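Local atomic coordinates of endoglucanase (Clostridium thermocellum, PDB entry 2YIK), a protein that probably acts as a cellulase, hydrolysing internal beta-1,4-glucosidic bonds of cellulose. Residues A131-W136 against Y501-V506; Y282-A287 against W314-N319; L387-S392 against Y492-V497. One frame throughout, in Å; residues are numbered along the deposited sequence.

Contact 1 (A131-W136 against Y501-V506); sequences ASTVGW and YNAAFV
Thr-133 packs against Ala-503 and Ala-504, and its three side-chain atoms divide the work. CB, at the base, lies 3.9 Å from CB of Ala-503. From there CG2, placed opposite the backbone N, reaches across to the partner helix and settles over the peptide joining the two alanines, 3.7 Å from N of Ala-504; the CB of that residue also touches it. OG1 takes the other branch (chi1 -59°), opposite the carbonyl carbon. There it bonds to the carbonyl oxygen of Tyr-129, one turn earlier, and to NE2 of His-316, so the buried hydroxyl is satisfied within its own helix and by the loop that carries the histidine. The threonine thus turns its methyl to one helix and its polar end elsewhere.

Val-134 continues the apolar patch. Its CG2 sits 3.8 Å from CA of Ala-503, the residue whose CA is nearest its own, at 5.1 Å. With two alanines on the facing side, backbone and side chains meet directly, and the axes of the short segments approach to 7.8 Å at an angle of only 10°. One water bridges the backbones: it donates to O of Thr-133 at 2.8 Å and to O of Ala-503, also at 2.8 Å, linking the two helices through their carbonyls.

The two helices, 124-140 and 499-516, run nearly parallel close to the centre of the chain, consistent with neighbouring inner helices of the (alpha/alpha)6 barrel known in family 9. Tyr-51 of helix 49-54 touches both Val-134 and Ala-503, while Leu-401 of helix 392-408 packs on Ala-504.

Contact 2 (Y282-A287 against W314-N319); sequences YCWAAA and WIHCWN
Trp-284 and His-316 meet as two aromatic side chains and carry this small contact between them. Their backbones stay well apart, 11.1 Å from CA to CA, so both residues must reach. Each does so with CG swung opposite its backbone N, chi1 170° in Trp-284 and -172° in His-316, and the two side chains cross at about a right angle.

The aromatic part is oblique. CE1 of the imidazole stands over one face of the indole, displaced toward the rim of its six-membered ring, and comes closest to CH2 of Trp-284 at 3.8 Å, with CZ2 of the same ring only slightly farther from it at 3.9 Å. The ring planes are inclined at 59° and the centroids lie 5.2 Å apart, a geometry between stacked and edge-to-face. CE1 lies between two ring nitrogens, and its hydrogen would probably carry some positive charge, which would suit a place above an indole.

The polar ends point to a third element, helix 124-140. There Thr-133 holds NE2 of His-316, which helps fix how the imidazole is turned, while NE1 of Trp-284 makes a weak hydrogen bond to OG of Ser-132. Trp-136 meets both rings edge-to-face, and the whole forms a buried aromatic cluster.

In the fold, the contact ties helix 279-293 to the loop between helices 296-305 and 322-336. Helix 322-336 touches both partners, through Thr-325 on the tryptophan and Ser-323 on the histidine, and Ala-224 of helix 216-233 packs against Trp-284.

Contact 3 (L387-S392 against Y492-V497); sequences LNQWGS and YIYNEV
Ile-493 meets Trp-390 through the far end of its longer branch: CD1 lies 3.5 Å from CD1 of the indole, at the ring edge and near its plane. The two side chains run side by side, pointing the same way. With CG1 of Ile-493 opposite the carbonyl carbon (chi1 -69°) and a further turn at chi2, CD1 reaches the tryptophan, while CG2 lies opposite the backbone N. That shorter branch rests over the centre of the Tyr-494 ring, 3.5 Å above its plane.

Gln-389, next to Trp-390 in the same loop, joins the group. Its CG takes the crowded position between backbone N and carbonyl carbon (chi1 60°) and thereby lies over the middle of the indole of Trp-390, 3.3 Å from the plane. CB of Gln-389 approaches the hydroxyl of Tyr-494 at 3.3 Å, and the amide plane is turned by 29° from the phenol ring.

The loop 387-392 is itself shaped by an Asx turn, in which OD1 of Asn-388 accepts from N of Trp-390 at 3.2 Å, using a lone pair in the carbonyl plane. Next comes Gly-391 with positive phi, the N-cap of helix 392-408. The segments lie in two surface loops of the catalytic domain, and Ile-493 is about 9 Å, side chain to side chain, from His-451, the predicted active-site residue; the backbone of Asn-495 is hydrogen-bonded to that of His-451.

Between the two backbones sits one water. It accepts from N of Gly-391 at 2.9 Å and donates to O of Ile-493 at 3.1 Å; it also donates to O of Gln-389, modelled so close that the length is doubtful.

How the contacts relate
The three contacts show how one catalytic domain can be closed by pairings that range from 27 residues apart in contact 2 to 365 in contact 1. Contact 1 brackets the others along the chain, and contact 2 is completed before contact 3 begins. Centre to centre, contacts 1 and 2 lie about 13 Å apart, 1 and 3 about 17 Å, and 2 and 3 about 21 Å. Helix 392-408 starts at the end of the first loop of contact 3 and packs on Trp-136 of contact 1 and Ile-315 of contact 2. Trp-314 touches Leu-387 toward the surface, and Tyr-501 touches Gly-391 in the interior. The series thus runs from buried helical core to surface loops near the predicted active site.

Contact 1 (A131-W136 against Y501-V506)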
loop_
_atom_site.group_PDB
_atom_site.type_symbol
_atom_site.label_atom_id
_atom_site.label_comp_id
_atom_site.label_asym_id
_atom_site.label_seq_id
_atom_site.Cartn_x
_atom_site.Cartn_y
_atom_site.Cartn_z
ATOM N N ALA A 131 -1.820 -2.122 1.149
ATOM C CA ALA A 131 -3.018 -2.934 0.975
ATOM C C ALA A 131 -3.951 -2.378 -0.100
ATOM O O ALA A 131 -4.463 -3.120 -0.933
ATOM C CB ALA A 131 -3.770 -3.044 2.307
ATOM N N SER A 132 -4.173 -1.072 -0.086
ATOM C CA SER A 132 -5.067 -0.476 -1.062
ATOM C C SER A 132 -4.408 -0.372 -2.437
ATOM O O SER A 132 -5.060 -0.572 -3.456
ATOM C CB SER A 132 -5.510 0.913 -0.599
ATOM O OG SER A 132 -4.408 1.795 -0.546
ATOM N N THR A 133 -3.116 -0.076 -2.468
ATOM C CA THR A 133 -2.441 0.068 -3.746
ATOM C C THR A 133 -2.267 -1.278 -4.458
ATOM O O THR A 133 -2.429 -1.363 -5.676
ATOM C CB THR A 133 -1.109 0.831 -3.569
ATOM O OG1 THR A 133 -1.390 2.123 -3.009
ATOM C CG2 THR A 133 -0.406 1.026 -4.912
ATOM N N VAL A 134 -1.959 -2.332 -3.710
ATOM C CA VAL A 134 -1.848 -3.653 -4.329
ATOM C C VAL A 134 -3.269 -4.049 -4.769
ATOM O O VAL A 134 -3.464 -4.635 -5.833
ATOM C CB VAL A 134 -1.302 -4.709 -3.342
ATOM C CG1 VAL A 134 -1.398 -6.093 -3.964
ATOM C CG2 VAL A 134 0.156 -4.393 -2.989
ATOM N N GLY A 135 -4.262 -3.709 -3.946
ATOM C CA GLY A 135 -5.648 -4.019 -4.279
ATOM C C GLY A 135 -6.109 -3.265 -5.520
ATOM O O GLY A 135 -6.872 -3.791 -6.333
ATOM N N TRP A 136 -5.642 -2.022 -5.629
ATOM C CA TRP A 136 -5.894 -1.073 -6.726
ATOM C C TRP A 136 -5.364 -1.733 -8.006
ATOM O O TRP A 136 -6.073 -1.816 -9.011
ATOM C CB TRP A 136 -5.155 0.219 -6.303
ATOM C CG TRP A 136 -4.726 1.421 -7.186
ATOM C CD1 TRP A 136 -3.702 2.288 -6.865
ATOM C CD2 TRP A 136 -5.346 1.984 -8.357
ATOM N NE1 TRP A 136 -3.646 3.330 -7.736
ATOM C CE2 TRP A 136 -4.627 3.176 -8.667
ATOM C CE3 TRP A 136 -6.409 1.603 -9.172
ATOM C CZ2 TRP A 136 -4.955 3.986 -9.744
ATOM C CZ3 TRP A 136 -6.729 2.413 -10.242
ATOM C CH2 TRP A 136 -5.999 3.590 -10.526
ATOM N N TYR A 501 6.967 0.171 -0.823
ATOM C CA TYR A 501 7.874 0.166 -1.976
ATOM C C TYR A 501 7.414 -0.799 -3.061
ATOM O O TYR A 501 7.477 -0.486 -4.250
ATOM C CB TYR A 501 9.282 -0.246 -1.548
ATOM C CG TYR A 501 10.153 0.858 -0.992
ATOM C CD1 TYR A 501 9.599 1.961 -0.334
ATOM C CD2 TYR A 501 11.542 0.750 -1.043
ATOM C CE1 TYR A 501 10.414 2.921 0.266
ATOM C CE2 TYR A 501 12.363 1.696 -0.448
ATOM C CZ TYR A 501 11.799 2.774 0.209
ATOM O OH TYR A 501 12.635 3.664 0.842
ATOM N N ASN A 502 6.952 -1.973 -2.642
ATOM C CA ASN A 502 6.500 -2.999 -3.575
ATOM C C ASN A 502 5.048 -2.860 -4.028
ATOM O O ASN A 502 4.646 -3.468 -5.019
ATOM C CB ASN A 502 6.707 -4.399 -2.966
ATOM C CG ASN A 502 8.018 -5.044 -3.402
ATOM O OD1 ASN A 502 8.026 -6.122 -4.008
ATOM N ND2 ASN A 502 9.127 -4.390 -3.102
ATOM N N ALA A 503 4.276 -2.049 -3.317
ATOM C CA ALA A 503 2.858 -1.869 -3.617
ATOM C C ALA A 503 2.462 -1.537 -5.061
ATOM O O ALA A 503 1.742 -2.312 -5.700
ATOM C CB ALA A 503 2.270 -0.839 -2.661
ATOM N N ALA A 504 2.910 -0.397 -5.579
ATOM C CA ALA A 504 2.554 -0.031 -6.949
ATOM C C ALA A 504 3.333 -0.882 -7.947
ATOM O O ALA A 504 2.887 -1.105 -9.072
ATOM C CB ALA A 504 2.820 1.460 -7.201
ATOM N N PHE A 505 4.496 -1.356 -7.518
ATOM C CA PHE A 505 5.360 -2.191 -8.350
ATOM C C PHE A 505 4.617 -3.445 -8.825
ATOM O O PHE A 505 4.761 -3.858 -9.977
ATOM C CB PHE A 505 6.629 -2.543 -7.551
ATOM C CG PHE A 505 7.502 -3.595 -8.192
ATOM C CD1 PHE A 505 7.886 -3.506 -9.531
ATOM C CD2 PHE A 505 7.981 -4.657 -7.429
ATOM C CE1 PHE A 505 8.720 -4.471 -10.104
ATOM C CE2 PHE A 505 8.817 -5.630 -7.989
ATOM C CZ PHE A 505 9.195 -5.536 -9.328
ATOM N N VAL A 506 3.808 -4.035 -7.953
ATOM C CA VAL A 506 3.060 -5.228 -8.329
ATOM C C VAL A 506 2.136 -4.903 -9.497
ATOM O O VAL A 506 2.155 -5.579 -10.526
ATOM C CB VAL A 506 2.217 -5.764 -7.150
ATOM C CG1 VAL A 506 1.337 -6.937 -7.615
ATOM C CG2 VAL A 506 3.139 -6.197 -6.022
HETATM O O HOH W 1 -0.479 -2.180 -7.470
#

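Contact 2 (Y282-A287 against W314-N319)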
loop_
_atom_site.group_PDB
_atom_site.type_symbol
_atom_site.label_atom_id
_atom_site.label_comp_id
_atom_site.label_asym_id
_atom_site.label_seq_id
_atom_site.Cartn_x
_atom_site.Cartn_y
_atom_site.Cartn_z
ATOM N N TYR A 282 -9.043 10.581 2.805
ATOM C CA TYR A 282 -10.486 10.691 2.981
ATOM C C TYR A 282 -11.169 10.603 1.613
ATOM O O TYR A 282 -12.110 9.831 1.431
ATOM C CB TYR A 282 -10.820 12.023 3.664
ATOM C CG TYR A 282 -12.256 12.159 4.123
ATOM C CD1 TYR A 282 -12.698 11.556 5.304
ATOM C CD2 TYR A 282 -13.180 12.882 3.366
ATOM C CE1 TYR A 282 -14.026 11.671 5.720
ATOM C CE2 TYR A 282 -14.507 13.004 3.769
ATOM C CZ TYR A 282 -14.926 12.396 4.945
ATOM O OH TYR A 282 -16.243 12.501 5.328
ATOM N N CYS A 283 -10.677 11.382 0.649
ATOM C CA CYS A 283 -11.245 11.388 -0.699
ATOM C C CYS A 283 -11.034 10.059 -1.426
ATOM O O CYS A 283 -11.903 9.608 -2.169
ATOM C CB CYS A 283 -10.655 12.544 -1.518
ATOM S SG CYS A 283 -11.206 14.166 -0.932
ATOM N N TRP A 284 -9.878 9.444 -1.192
ATOM C CA TRP A 284 -9.506 8.146 -1.760
ATOM C C TRP A 284 -10.538 7.093 -1.302
ATOM O O TRP A 284 -11.067 6.341 -2.113
ATOM C CB TRP A 284 -8.084 7.821 -1.272
ATOM C CG TRP A 284 -7.497 6.441 -1.491
ATOM C CD1 TRP A 284 -7.027 5.613 -0.513
ATOM C CD2 TRP A 284 -7.116 5.829 -2.736
ATOM N NE1 TRP A 284 -6.365 4.544 -1.058
ATOM C CE2 TRP A 284 -6.397 4.652 -2.422
ATOM C CE3 TRP A 284 -7.288 6.172 -4.084
ATOM C CZ2 TRP A 284 -5.866 3.805 -3.401
ATOM C CZ3 TRP A 284 -6.755 5.327 -5.064
ATOM C CH2 TRP A 284 -6.046 4.163 -4.712
ATOM N N ALA A 285 -10.824 7.061 -0.005
ATOM C CA ALA A 285 -11.805 6.125 0.547
ATOM C C ALA A 285 -13.200 6.433 -0.008
ATOM O O ALA A 285 -13.931 5.530 -0.420
ATOM C CB ALA A 285 -11.821 6.219 2.064
ATOM N N ALA A 286 -13.557 7.715 -0.019
ATOM C CA ALA A 286 -14.862 8.146 -0.510
ATOM C C ALA A 286 -15.081 7.733 -1.961
ATOM O O ALA A 286 -16.151 7.236 -2.315
ATOM C CB ALA A 286 -15.005 9.666 -0.368
ATOM N N ALA A 287 -14.068 7.941 -2.798
ATOM C CA ALA A 287 -14.168 7.578 -4.209
ATOM C C ALA A 287 -14.396 6.079 -4.364
ATOM O O ALA A 287 -15.241 5.656 -5.144
ATOM C CB ALA A 287 -12.904 7.991 -4.958
ATOM N N TRP A 314 2.896 15.755 -6.918
ATOM C CA TRP A 314 3.701 14.662 -6.380
ATOM C C TRP A 314 3.351 13.384 -7.167
ATOM O O TRP A 314 2.928 13.490 -8.332
ATOM C CB TRP A 314 3.322 14.547 -4.876
ATOM C CG TRP A 314 4.434 14.056 -4.019
ATOM C CD1 TRP A 314 4.434 12.935 -3.247
ATOM C CD2 TRP A 314 5.737 14.641 -3.874
ATOM N NE1 TRP A 314 5.651 12.777 -2.628
ATOM C CE2 TRP A 314 6.469 13.814 -2.993
ATOM C CE3 TRP A 314 6.350 15.789 -4.399
ATOM C CZ2 TRP A 314 7.788 14.087 -2.636
ATOM C CZ3 TRP A 314 7.671 16.061 -4.038
ATOM C CH2 TRP A 314 8.370 15.217 -3.162
ATOM N N ILE A 315 3.501 12.185 -6.587
ATOM C CA ILE A 315 3.014 10.978 -7.244
ATOM C C ILE A 315 2.336 10.097 -6.154
ATOM O O ILE A 315 2.389 10.439 -4.966
ATOM C CB ILE A 315 4.095 10.263 -8.242
ATOM C CG1 ILE A 315 3.375 9.134 -8.989
ATOM C CG2 ILE A 315 5.354 9.902 -7.539
ATOM C CD1 ILE A 315 3.473 9.421 -10.477
ATOM N N HIS A 316 1.636 9.041 -6.545
ATOM C CA HIS A 316 0.934 8.223 -5.574
ATOM C C HIS A 316 1.927 7.606 -4.563
ATOM O O HIS A 316 2.887 6.973 -4.975
ATOM C CB HIS A 316 0.145 7.158 -6.358
ATOM C CG HIS A 316 -0.784 6.339 -5.532
ATOM N ND1 HIS A 316 -2.019 6.778 -5.113
ATOM C CD2 HIS A 316 -0.690 5.042 -5.098
ATOM C CE1 HIS A 316 -2.651 5.809 -4.472
ATOM N NE2 HIS A 316 -1.855 4.749 -4.457
ATOM N N CYS A 317 1.707 7.784 -3.257
ATOM C CA CYS A 317 2.601 7.206 -2.235
ATOM C C CYS A 317 1.909 7.204 -0.872
ATOM O O CYS A 317 0.889 7.870 -0.703
ATOM C CB CYS A 317 3.911 7.992 -2.141
ATOM S SG CYS A 317 3.703 9.715 -1.669
ATOM N N TRP A 318 2.462 6.489 0.105
ATOM C CA TRP A 318 1.824 6.424 1.418
ATOM C C TRP A 318 1.465 7.775 2.029
ATOM O O TRP A 318 0.489 7.876 2.762
ATOM C CB TRP A 318 2.678 5.623 2.420
ATOM C CG TRP A 318 3.971 6.273 2.838
ATOM C CD1 TRP A 318 5.216 5.988 2.368
ATOM C CD2 TRP A 318 4.136 7.303 3.836
ATOM N NE1 TRP A 318 6.149 6.786 2.990
ATOM C CE2 TRP A 318 5.522 7.610 3.859
ATOM C CE3 TRP A 318 3.255 8.027 4.635
ATOM C CZ2 TRP A 318 6.040 8.575 4.748
ATOM C CZ3 TRP A 318 3.778 8.985 5.505
ATOM C CH2 TRP A 318 5.157 9.270 5.528
ATOM N N ASN A 319 2.236 8.812 1.725
ATOM C CA ASN A 319 1.965 10.133 2.289
ATOM C C ASN A 319 1.177 11.064 1.360
ATOM O O ASN A 319 0.996 12.247 1.656
ATOM C CB ASN A 319 3.287 10.792 2.712
ATOM C CG ASN A 319 3.083 11.957 3.665
ATOM O OD1 ASN A 319 2.210 11.918 4.536
ATOM N ND2 ASN A 319 3.904 12.994 3.517
#

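Contact 3 (L387-S392 against Y492-V497)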
loop_
_atom_site.group_PDB
_atom_site.type_symbol
_atom_site.label_atom_id
_atom_site.label_comp_id
_atom_site.label_asym_id
_atom_site.label_seq_id
_atom_site.Cartn_x
_atom_site.Cartn_y
_atom_site.Cartn_z
ATOM N N LEU A 387 12.618 11.240 -8.587
ATOM C CA LEU A 387 11.984 12.342 -7.837
ATOM C C LEU A 387 12.972 12.811 -6.766
ATOM O O LEU A 387 13.354 13.981 -6.720
ATOM C CB LEU A 387 10.670 11.891 -7.187
ATOM C CG LEU A 387 9.935 12.936 -6.334
ATOM C CD1 LEU A 387 9.735 14.225 -7.115
ATOM C CD2 LEU A 387 8.597 12.369 -5.902
ATOM N N ASN A 388 13.366 11.892 -5.893
ATOM C CA ASN A 388 14.373 12.165 -4.874
ATOM C C ASN A 388 15.016 10.838 -4.466
ATOM O O ASN A 388 14.568 9.769 -4.893
ATOM C CB ASN A 388 13.809 12.960 -3.673
ATOM C CG ASN A 388 12.692 12.249 -2.943
ATOM O OD1 ASN A 388 12.865 11.133 -2.459
ATOM N ND2 ASN A 388 11.540 12.910 -2.838
ATOM N N GLN A 389 16.068 10.894 -3.658
ATOM C CA GLN A 389 16.804 9.688 -3.266
ATOM C C GLN A 389 16.176 8.675 -2.318
ATOM O O GLN A 389 16.636 7.532 -2.255
ATOM C CB GLN A 389 18.157 10.087 -2.690
ATOM C CG GLN A 389 18.040 10.978 -1.466
ATOM C CD GLN A 389 19.384 11.514 -1.015
ATOM O OE1 GLN A 389 20.091 10.883 -0.229
ATOM N NE2 GLN A 389 19.752 12.680 -1.524
ATOM N N TRP A 390 15.158 9.074 -1.566
ATOM C CA TRP A 390 14.544 8.145 -0.634
ATOM C C TRP A 390 13.412 7.363 -1.296
ATOM O O TRP A 390 12.276 7.834 -1.389
ATOM C CB TRP A 390 14.070 8.912 0.604
ATOM C CG TRP A 390 15.210 9.703 1.224
ATOM C CD1 TRP A 390 16.181 9.232 2.073
ATOM C CD2 TRP A 390 15.528 11.082 0.981
ATOM N NE1 TRP A 390 17.080 10.237 2.369
ATOM C CE2 TRP A 390 16.702 11.381 1.712
ATOM C CE3 TRP A 390 14.937 12.094 0.211
ATOM C CZ2 TRP A 390 17.293 12.654 1.698
ATOM C CZ3 TRP A 390 15.527 13.360 0.197
ATOM C CH2 TRP A 390 16.692 13.627 0.936
ATOM N N GLY A 391 13.754 6.167 -1.773
ATOM C CA GLY A 391 12.783 5.315 -2.430
ATOM C C GLY A 391 12.393 5.851 -3.790
ATOM O O GLY A 391 11.205 6.028 -4.083
ATOM N N SER A 392 13.390 6.121 -4.629
ATOM C CA SER A 392 13.122 6.632 -5.961
ATOM C C SER A 392 12.336 5.606 -6.775
ATOM O O SER A 392 11.459 5.975 -7.553
ATOM C CB SER A 392 14.432 6.977 -6.684
ATOM O OG SER A 392 15.209 5.822 -6.961
ATOM N N TYR A 492 20.930 1.563 4.236
ATOM C CA TYR A 492 19.508 1.726 4.488
ATOM C C TYR A 492 18.757 2.712 3.605
ATOM O O TYR A 492 17.536 2.837 3.724
ATOM C CB TYR A 492 19.268 2.081 5.959
ATOM C CG TYR A 492 19.918 3.367 6.389
ATOM C CD1 TYR A 492 21.251 3.398 6.809
ATOM C CD2 TYR A 492 19.210 4.568 6.341
ATOM C CE1 TYR A 492 21.865 4.608 7.173
ATOM C CE2 TYR A 492 19.806 5.774 6.696
ATOM C CZ TYR A 492 21.129 5.792 7.109
ATOM O OH TYR A 492 21.708 7.003 7.449
ATOM N N ILE A 493 19.458 3.424 2.732
ATOM C CA ILE A 493 18.769 4.358 1.852
ATOM C C ILE A 493 18.495 3.700 0.505
ATOM O O ILE A 493 17.342 3.538 0.091
ATOM C CB ILE A 493 19.596 5.642 1.613
ATOM C CG1 ILE A 493 19.674 6.459 2.901
ATOM C CG2 ILE A 493 18.956 6.483 0.508
ATOM C CD1 ILE A 493 18.306 6.827 3.455
ATOM N N TYR A 494 19.564 3.287 -0.155
ATOM C CA TYR A 494 19.442 2.683 -1.460
ATOM C C TYR A 494 19.063 1.208 -1.477
ATOM O O TYR A 494 18.614 0.707 -2.505
ATOM C CB TYR A 494 20.725 2.978 -2.234
ATOM C CG TYR A 494 20.911 4.481 -2.342
ATOM C CD1 TYR A 494 20.101 5.243 -3.197
ATOM C CD2 TYR A 494 21.809 5.157 -1.514
ATOM C CE1 TYR A 494 20.174 6.639 -3.222
ATOM C CE2 TYR A 494 21.888 6.565 -1.530
ATOM C CZ TYR A 494 21.066 7.293 -2.387
ATOM O OH TYR A 494 21.122 8.671 -2.412
ATOM N N ASN A 495 19.205 0.522 -0.342
ATOM C CA ASN A 495 18.836 -0.894 -0.273
ATOM C C ASN A 495 17.653 -1.168 0.655
ATOM O O ASN A 495 17.388 -2.315 1.030
ATOM C CB ASN A 495 20.036 -1.764 0.124
ATOM C CG ASN A 495 20.571 -2.581 -1.052
ATOM O OD1 ASN A 495 21.479 -3.403 -0.902
ATOM N ND2 ASN A 495 20.005 -2.351 -2.233
ATOM N N GLU A 496 16.952 -0.105 1.027
ATOM C CA GLU A 496 15.766 -0.214 1.874
ATOM C C GLU A 496 14.682 -0.954 1.077
ATOM O O GLU A 496 14.613 -0.838 -0.153
ATOM C CB GLU A 496 15.271 1.192 2.235
ATOM C CG GLU A 496 13.848 1.291 2.774
ATOM C CD GLU A 496 13.720 0.848 4.216
ATOM O OE1 GLU A 496 14.575 0.067 4.687
ATOM O OE2 GLU A 496 12.751 1.280 4.878
ATOM N N VAL A 497 13.864 -1.734 1.780
ATOM C CA VAL A 497 12.754 -2.476 1.177
ATOM C C VAL A 497 11.533 -2.243 2.075
ATOM O O VAL A 497 11.680 -2.057 3.283
ATOM C CB VAL A 497 13.039 -3.995 1.102
ATOM C CG1 VAL A 497 14.200 -4.263 0.154
ATOM C CG2 VAL A 497 13.330 -4.543 2.491
HETATM O O HOH W 2 16.347 5.077 -2.425
#